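Local coordinates for aminoglycoside phosphotransferase (Mycobacterium smegmatis, PDB 6EF6), which phosphorylates (S)-1-amino-2-propanol as the kinase of a bacterial microcompartment devoted to aminoacetone utilization, at residues T29-A34 with L68-Q73; S95-P100 with A155-H160; L227-L232 with I248-F253. One frame throughout, in Å; residues are numbered along the deposited sequence.

Contact 1 lies in the N-terminal lobe of this kinase-like fold, where helix 28-35 packs on strand 64-70 of the five-stranded antiparallel sheet; contacts 2 and 3 belong mainly to the C-terminal lobe. These two follow in series along the chain, with centres about 9 Å from each other but about 27 and 21 Å, respectively, from that of contact 1. They touch directly: the loop 95-100 runs beside strand 248-250, with a probable hydrogen bond from Val250 N to Thr98 O. All three reach a bound benzoic acid, through Arg69, Pro100, and Ile251 with Asp252, so elements distant in sequence converge on one interlobe pocket, while contact 3 also carries a sodium ion.

Contact 1 (T29-A34 with L68-Q73). With BEZ (benzoic acid), chain B.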
# COMPACT_ATOMS: atom_id res chain seq x y z
N THR A 29 5.31 -19.21 15.18
CA THR A 29 6.07 -20.44 14.97
C THR A 29 6.69 -20.47 13.58
O THR A 29 7.79 -21.00 13.42
CB THR A 29 5.20 -21.69 15.18
OG1 THR A 29 4.28 -21.84 14.10
CG2 THR A 29 4.43 -21.61 16.49
N ILE A 30 6.02 -19.90 12.57
CA ILE A 30 6.65 -19.81 11.26
C ILE A 30 7.87 -18.91 11.33
O ILE A 30 8.92 -19.21 10.75
CB ILE A 30 5.63 -19.35 10.20
CG1 ILE A 30 4.62 -20.46 9.95
CG2 ILE A 30 6.34 -18.99 8.88
CD1 ILE A 30 3.26 -19.96 9.65
N ALA A 31 7.75 -17.78 12.02
CA ALA A 31 8.89 -16.89 12.17
C ALA A 31 10.05 -17.60 12.85
O ALA A 31 11.20 -17.46 12.43
CB ALA A 31 8.48 -15.63 12.92
N GLN A 32 9.76 -18.41 13.88
CA GLN A 32 10.82 -19.14 14.56
C GLN A 32 11.45 -20.18 13.64
O GLN A 32 12.67 -20.31 13.60
CB GLN A 32 10.25 -19.84 15.80
CG GLN A 32 10.15 -18.96 17.00
CD GLN A 32 9.73 -19.75 18.23
OE1 GLN A 32 10.57 -20.25 18.98
NE2 GLN A 32 8.43 -19.88 18.43
N GLN A 33 10.62 -20.94 12.92
CA GLN A 33 11.17 -21.88 11.94
C GLN A 33 12.11 -21.16 10.99
O GLN A 33 13.17 -21.69 10.63
CB GLN A 33 10.06 -22.53 11.13
CG GLN A 33 9.15 -23.47 11.90
CD GLN A 33 8.11 -24.12 11.00
OE1 GLN A 33 8.45 -24.77 10.01
NE2 GLN A 33 6.84 -23.91 11.32
N ALA A 34 11.71 -19.97 10.54
CA ALA A 34 12.50 -19.26 9.54
C ALA A 34 13.85 -18.84 10.08
O ALA A 34 14.82 -18.73 9.31
CB ALA A 34 11.73 -18.04 9.02
N LEU A 68 11.75 -9.45 10.17
CA LEU A 68 11.32 -10.65 9.47
C LEU A 68 9.86 -10.51 9.05
O LEU A 68 8.98 -10.28 9.89
CB LEU A 68 11.50 -11.87 10.39
CG LEU A 68 11.38 -13.22 9.74
CD1 LEU A 68 12.52 -13.49 8.80
CD2 LEU A 68 11.35 -14.29 10.85
N ARG A 69 9.58 -10.63 7.75
CA ARG A 69 8.23 -10.53 7.21
C ARG A 69 7.70 -11.92 6.84
O ARG A 69 8.25 -12.57 5.94
CB ARG A 69 8.23 -9.64 5.97
CG ARG A 69 6.89 -9.48 5.29
CD ARG A 69 7.00 -8.51 4.12
NE ARG A 69 7.64 -9.12 2.98
CZ ARG A 69 7.84 -8.49 1.82
NH1 ARG A 69 7.54 -7.19 1.69
NH2 ARG A 69 8.32 -9.17 0.81
N VAL A 70 6.63 -12.37 7.49
CA VAL A 70 6.00 -13.65 7.19
C VAL A 70 4.77 -13.38 6.31
O VAL A 70 3.79 -12.78 6.76
CB VAL A 70 5.61 -14.41 8.47
CG1 VAL A 70 4.88 -15.73 8.13
CG2 VAL A 70 6.83 -14.72 9.32
N HIS A 71 4.80 -13.84 5.06
CA HIS A 71 3.72 -13.51 4.13
C HIS A 71 2.47 -14.29 4.46
O HIS A 71 2.50 -15.48 4.79
CB HIS A 71 4.16 -13.85 2.71
CG HIS A 71 5.14 -12.88 2.14
ND1 HIS A 71 4.75 -11.84 1.33
CD2 HIS A 71 6.48 -12.77 2.28
CE1 HIS A 71 5.82 -11.13 1.01
NE2 HIS A 71 6.88 -11.68 1.56
N ARG A 72 1.34 -13.60 4.41
CA ARG A 72 0.10 -14.29 4.64
C ARG A 72 -0.15 -15.33 3.54
O ARG A 72 0.47 -15.31 2.47
CB ARG A 72 -1.06 -13.32 4.83
CG ARG A 72 -1.36 -12.48 3.65
CD ARG A 72 -2.47 -11.54 4.05
NE ARG A 72 -3.00 -10.79 2.93
CZ ARG A 72 -2.47 -9.67 2.47
NH1 ARG A 72 -3.03 -9.04 1.44
NH2 ARG A 72 -1.38 -9.16 3.03
N GLN A 73 -1.01 -16.29 3.86
CA GLN A 73 -1.23 -17.42 2.99
C GLN A 73 -1.94 -16.98 1.72
O GLN A 73 -2.83 -16.13 1.75
CB GLN A 73 -2.09 -18.46 3.72
CG GLN A 73 -2.63 -19.56 2.84
CD GLN A 73 -3.52 -20.52 3.60
OE1 GLN A 73 -3.22 -20.91 4.73
NE2 GLN A 73 -4.64 -20.91 2.98
C BEZ B . 7.51 -5.02 4.89
O1 BEZ B . 7.71 -5.10 3.67
O2 BEZ B . 6.44 -5.48 5.37
C1 BEZ B . 8.55 -4.36 5.73
C2 BEZ B . 8.23 -3.87 6.98
C3 BEZ B . 9.22 -3.27 7.75
C4 BEZ B . 10.51 -3.14 7.26
C5 BEZ B . 10.83 -3.64 6.00
C6 BEZ B . 9.84 -4.23 5.24
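Leu68 and Val70 reach from strand 64-70 to the helix of Ile30, Ala31 and Ala34; the side chains meet through hydrocarbon alone, with no hydrogen bond between the segments. Val70 straddles two helix residues. A chi1 of 177° sets Val70 CG1 opposite the backbone N and 3.6 Å from Ile30 CG2; its other branch, CG2, lies 4.1 Å from Ala31 CB. Leu68 works through a single methyl: CD2 lies 3.8 Å from Ala31 CB and 4.2 Å from Ala34 CB, and also approaches Ala31 O. The axes of helix 29-34 and strand 68-70 come within 9.0 Å, at 127°, a spacing to which the small Ala31 and Ala34 probably contribute. Tyr57 of the adjoining strand 55-61 and Val114 of strand 112-114 extend this helix-covered face of the antiparallel sheet.

Polar interactions belong to the opposite side of the strand. Arg69 bends at chi3 (76°) and directs NH1 to O1 of benzoic acid (BEZ), a bent hydrogen bond of 2.9 Å. Its NH2 forms a salt bridge with Glu84 of helix 78-94, a pairing in a position consistent with the strand-helix Lys-Glu pair of protein kinases. Arg69 CG lies 4.3 Å above one face of the His71 ring, offset toward the rim.

Strand alternation thus divides the chemistry: hydrocarbon fastens the helix to one face, while the other offers a cation that probably favours the carboxylate form of the bound benzoic acid.

Contact 2 (S95-P100 with A155-H160). With BEZ (benzoic acid), chain B.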
# COMPACT_ATOMS: atom_id res chain seq x y z
N SER A 95 17.87 5.08 -7.22
CA SER A 95 16.95 6.16 -6.91
C SER A 95 17.30 6.78 -5.56
O SER A 95 18.01 6.19 -4.75
CB SER A 95 15.53 5.60 -6.84
OG SER A 95 15.26 5.17 -5.55
N ASP A 96 16.78 7.98 -5.31
CA ASP A 96 17.05 8.63 -4.04
C ASP A 96 16.05 8.25 -2.97
O ASP A 96 16.10 8.81 -1.87
CB ASP A 96 17.11 10.15 -4.21
CG ASP A 96 15.80 10.73 -4.57
OD1 ASP A 96 15.12 10.16 -5.45
OD2 ASP A 96 15.43 11.77 -3.98
N VAL A 97 15.17 7.31 -3.27
CA VAL A 97 14.25 6.78 -2.26
C VAL A 97 14.98 5.74 -1.44
O VAL A 97 15.62 4.83 -1.99
CB VAL A 97 13.02 6.14 -2.93
CG1 VAL A 97 12.03 5.62 -1.90
CG2 VAL A 97 12.33 7.16 -3.82
N THR A 98 14.86 5.84 -0.11
CA THR A 98 15.40 4.83 0.80
C THR A 98 14.36 3.71 0.95
O THR A 98 13.20 3.98 1.27
CB THR A 98 15.68 5.47 2.14
OG1 THR A 98 16.57 6.59 1.96
CG2 THR A 98 16.29 4.47 3.08
N VAL A 99 14.79 2.46 0.74
CA VAL A 99 13.92 1.29 0.81
C VAL A 99 14.57 0.20 1.66
O VAL A 99 15.75 0.30 1.97
CB VAL A 99 13.57 0.77 -0.60
CG1 VAL A 99 12.88 1.83 -1.43
CG2 VAL A 99 14.79 0.26 -1.35
N PRO A 100 13.87 -0.88 1.98
CA PRO A 100 14.50 -1.95 2.77
C PRO A 100 15.56 -2.69 1.99
O PRO A 100 15.50 -2.81 0.77
CB PRO A 100 13.33 -2.89 3.10
CG PRO A 100 12.06 -2.02 2.88
CD PRO A 100 12.45 -1.17 1.72
N ALA A 155 6.57 10.83 -6.07
CA ALA A 155 7.07 11.25 -7.37
C ALA A 155 8.38 10.56 -7.70
O ALA A 155 8.62 10.19 -8.84
CB ALA A 155 7.24 12.77 -7.38
N SER A 156 9.26 10.42 -6.72
CA SER A 156 10.52 9.73 -7.00
C SER A 156 10.29 8.26 -7.35
O SER A 156 11.03 7.72 -8.18
CB SER A 156 11.42 9.80 -5.78
OG SER A 156 11.80 11.15 -5.57
N LEU A 157 9.33 7.60 -6.69
CA LEU A 157 9.00 6.22 -7.07
C LEU A 157 8.43 6.15 -8.46
O LEU A 157 8.74 5.22 -9.22
CB LEU A 157 8.01 5.63 -6.06
CG LEU A 157 8.61 5.28 -4.70
CD1 LEU A 157 7.51 4.98 -3.69
CD2 LEU A 157 9.58 4.09 -4.79
N HIS A 158 7.60 7.10 -8.85
CA HIS A 158 7.07 7.12 -10.19
C HIS A 158 8.17 7.36 -11.21
O HIS A 158 8.18 6.73 -12.29
CB HIS A 158 6.00 8.19 -10.31
CG HIS A 158 4.78 7.90 -9.53
ND1 HIS A 158 3.74 8.78 -9.46
CD2 HIS A 158 4.40 6.80 -8.85
CE1 HIS A 158 2.77 8.27 -8.73
NE2 HIS A 158 3.14 7.06 -8.33
N GLU A 159 9.08 8.29 -10.94
CA GLU A 159 10.16 8.55 -11.87
C GLU A 159 11.00 7.31 -12.08
O GLU A 159 11.38 6.99 -13.22
CB GLU A 159 11.00 9.68 -11.30
CG GLU A 159 12.19 10.11 -12.20
CD GLU A 159 13.21 10.95 -11.45
OE1 GLU A 159 13.14 12.20 -11.53
OE2 GLU A 159 14.07 10.36 -10.76
N HIS A 160 11.35 6.60 -11.01
CA HIS A 160 12.11 5.36 -11.16
C HIS A 160 11.34 4.34 -11.98
O HIS A 160 11.87 3.73 -12.93
CB HIS A 160 12.52 4.75 -9.83
CG HIS A 160 13.34 3.53 -10.02
ND1 HIS A 160 12.80 2.26 -10.09
CD2 HIS A 160 14.65 3.40 -10.35
CE1 HIS A 160 13.76 1.39 -10.36
NE2 HIS A 160 14.89 2.06 -10.55
C BEZ B . 7.51 -5.02 4.89
O1 BEZ B . 7.71 -5.10 3.67
O2 BEZ B . 6.44 -5.48 5.37
C1 BEZ B . 8.55 -4.36 5.73
C2 BEZ B . 8.23 -3.87 6.98
C3 BEZ B . 9.22 -3.27 7.75
C4 BEZ B . 10.51 -3.14 7.26
C5 BEZ B . 10.83 -3.64 6.00
C6 BEZ B . 9.84 -4.23 5.24
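The imidazole of His160 lies 4.2 Å, at CD2, from Ser95 CB. The rings of Trp87 and Trp164 also meet it, and its ND1 is hydrogen-bonded to Trp87 NE1, which helps to fix the rotation of the ring. Two pieces of the kinase-like fold join here: the loop leaving helix 78-94 and helix 147-163 of the C-terminal lobe. An ST turn starts the loop, Ser95 OG accepting from Val97 N (3.1 Å, 148°) while also pairing with Leu91 O in the preceding helix.

The end of the Asp96 side chain comes near helix 147-163, its chi1 of 67° placing CG between the backbone N and the carbonyl carbon. OD1 comes 3.5 Å from Ser156 OG, whereas OD2 is taken by a salt bridge with Arg292. Farther along, the loop reaches the ligand pocket, where Pro100 CG rests 3.7 Å from BEZ C5.

Val97 carries the apolar part of the contact. Its side chain runs at about a right angle to that of Leu157, with CG1 4.1 Å from Leu157 CD2. Its second methyl is pressed closer than usual van der Waals contact: Val97 CG2 stands 3.4 Å from Ser156 CB.

Contact 3 (L227-L232 with I248-F253); sequences LIHADL and ITVIDF. With NA (sodium ion), chain D; BEZ (benzoic acid), chain B.
His229 turns one edge of its ring to Ile251 O and Phe253. NE2 donates to Ile251 O (2.9 Å, 161°); the oxygen lies in the imidazole plane, whereas the nitrogen is tilted out of the carbonyl plane of Ile251. ND1 accepts from Asp231 N, which fixes the ring's rotation further. Leu232 CD2 sits 3.5 Å above the centre of one face. Water 1 lies over the opposite face, toward its rim, and hydrogen-bonds to His229 O and Asp252 O.

Phe253 takes this edge on its face: His229 CD2 is 3.3 Å above its centre, a T-shaped pair with planes 64° apart. Phe253 also packs on Leu88 and Leu91 of helix 78-94 and pairs edge-to-face with Trp87. The sequences His-Ala-Asp and Asp-Phe-Asp probably correspond to the catalytic-loop HxD and the DFG-like motif of kinase-like folds, Asp231 being consistent with the catalytic-loop aspartate.

Asp252 OD2 binds sodium at 2.6 Å and Asp231 OD2 at 2.2 Å, carboxylate planes 80° apart, with waters 2, 3 and 4 as further ligands. Asp231 OD1 forms salt bridges with Arg233 and Arg310. On its backbone, Asp252 N makes a weak hydrogen bond to BEZ O1, and Ile251 lies over a face of the benzoic acid ring.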
# COMPACT_ATOMS: atom_id res chain seq x y z
N LEU A 227 4.13 0.56 -13.08
CA LEU A 227 4.49 -0.09 -11.82
C LEU A 227 4.44 0.92 -10.66
O LEU A 227 5.10 1.96 -10.70
CB LEU A 227 5.87 -0.73 -11.94
CG LEU A 227 6.41 -1.39 -10.66
CD1 LEU A 227 5.56 -2.56 -10.23
CD2 LEU A 227 7.88 -1.85 -10.84
N ILE A 228 3.64 0.60 -9.63
CA ILE A 228 3.40 1.43 -8.45
C ILE A 228 3.52 0.61 -7.15
O ILE A 228 3.34 -0.60 -7.10
CB ILE A 228 2.03 2.14 -8.49
CG1 ILE A 228 0.88 1.13 -8.63
CG2 ILE A 228 1.99 3.18 -9.58
CD1 ILE A 228 -0.49 1.72 -8.33
N HIS A 229 3.83 1.32 -6.08
CA HIS A 229 3.86 0.73 -4.73
C HIS A 229 2.46 0.28 -4.27
O HIS A 229 2.30 -0.82 -3.76
CB HIS A 229 4.49 1.73 -3.78
CG HIS A 229 4.57 1.30 -2.36
ND1 HIS A 229 3.45 1.19 -1.54
CD2 HIS A 229 5.64 0.99 -1.58
CE1 HIS A 229 3.86 0.86 -0.33
NE2 HIS A 229 5.18 0.75 -0.32
N ALA A 230 1.46 1.16 -4.48
CA ALA A 230 0.04 0.86 -4.27
C ALA A 230 -0.36 0.75 -2.81
O ALA A 230 -1.50 0.39 -2.54
CB ALA A 230 -0.43 -0.34 -5.08
N ASP A 231 0.49 1.14 -1.85
CA ASP A 231 0.09 1.23 -0.44
C ASP A 231 0.88 2.33 0.26
O ASP A 231 1.44 2.13 1.36
CB ASP A 231 0.15 -0.11 0.30
CG ASP A 231 -0.65 -0.07 1.60
OD1 ASP A 231 -1.52 0.81 1.81
OD2 ASP A 231 -0.32 -0.93 2.47
N LEU A 232 0.91 3.51 -0.35
CA LEU A 232 1.72 4.64 0.14
C LEU A 232 0.95 5.51 1.13
O LEU A 232 0.83 6.73 1.00
CB LEU A 232 2.24 5.44 -1.03
CG LEU A 232 3.36 4.75 -1.83
CD1 LEU A 232 3.66 5.52 -3.13
CD2 LEU A 232 4.61 4.58 -1.00
N ILE A 248 13.91 8.71 5.74
CA ILE A 248 12.56 8.20 5.53
C ILE A 248 12.66 6.94 4.69
O ILE A 248 13.10 7.00 3.53
CB ILE A 248 11.65 9.23 4.85
CG1 ILE A 248 11.69 10.52 5.68
CG2 ILE A 248 10.25 8.73 4.75
CD1 ILE A 248 11.32 11.76 4.88
N THR A 249 12.24 5.80 5.25
CA THR A 249 12.29 4.53 4.52
C THR A 249 10.90 4.11 4.11
O THR A 249 10.01 3.97 4.96
CB THR A 249 12.91 3.43 5.40
OG1 THR A 249 14.18 3.86 5.90
CG2 THR A 249 13.15 2.17 4.62
N VAL A 250 10.70 3.86 2.82
CA VAL A 250 9.44 3.34 2.34
C VAL A 250 9.43 1.84 2.55
O VAL A 250 10.38 1.16 2.14
CB VAL A 250 9.26 3.65 0.84
CG1 VAL A 250 7.86 3.14 0.37
CG2 VAL A 250 9.40 5.13 0.57
N ILE A 251 8.42 1.33 3.26
CA ILE A 251 8.34 -0.09 3.56
C ILE A 251 7.08 -0.66 2.89
O ILE A 251 6.25 0.05 2.30
CB ILE A 251 8.34 -0.35 5.08
CG1 ILE A 251 7.09 0.22 5.75
CG2 ILE A 251 9.61 0.19 5.72
CD1 ILE A 251 6.77 -0.43 7.09
N ASP A 252 6.92 -1.98 3.01
CA ASP A 252 5.67 -2.67 2.66
C ASP A 252 5.29 -2.45 1.20
O ASP A 252 4.20 -1.98 0.88
CB ASP A 252 4.53 -2.26 3.59
CG ASP A 252 3.30 -3.15 3.44
OD1 ASP A 252 3.40 -4.18 2.76
OD2 ASP A 252 2.24 -2.79 4.00
N PHE A 253 6.19 -2.92 0.33
CA PHE A 253 5.95 -3.00 -1.12
C PHE A 253 5.08 -4.21 -1.50
O PHE A 253 5.02 -4.58 -2.68
CB PHE A 253 7.28 -2.97 -1.91
CG PHE A 253 7.94 -1.64 -2.02
CD1 PHE A 253 8.60 -1.05 -0.94
CD2 PHE A 253 8.03 -1.00 -3.25
CE1 PHE A 253 9.25 0.16 -1.07
CE2 PHE A 253 8.67 0.22 -3.36
CZ PHE A 253 9.28 0.80 -2.29
NA NA D . -0.03 -3.10 2.76
C BEZ B . 7.51 -5.02 4.89
O1 BEZ B . 7.71 -5.10 3.67
O2 BEZ B . 6.44 -5.48 5.37
C1 BEZ B . 8.55 -4.36 5.73
C2 BEZ B . 8.23 -3.87 6.98
C3 BEZ B . 9.22 -3.27 7.75
C4 BEZ B . 10.51 -3.14 7.26
C5 BEZ B . 10.83 -3.64 6.00
C6 BEZ B . 9.84 -4.23 5.24
O HOH W 1 2.61 -2.20 -1.34
O HOH W 2 1.17 -3.52 0.95
O HOH W 3 0.76 -5.30 3.58
O HOH W 4 -1.80 -3.86 2.11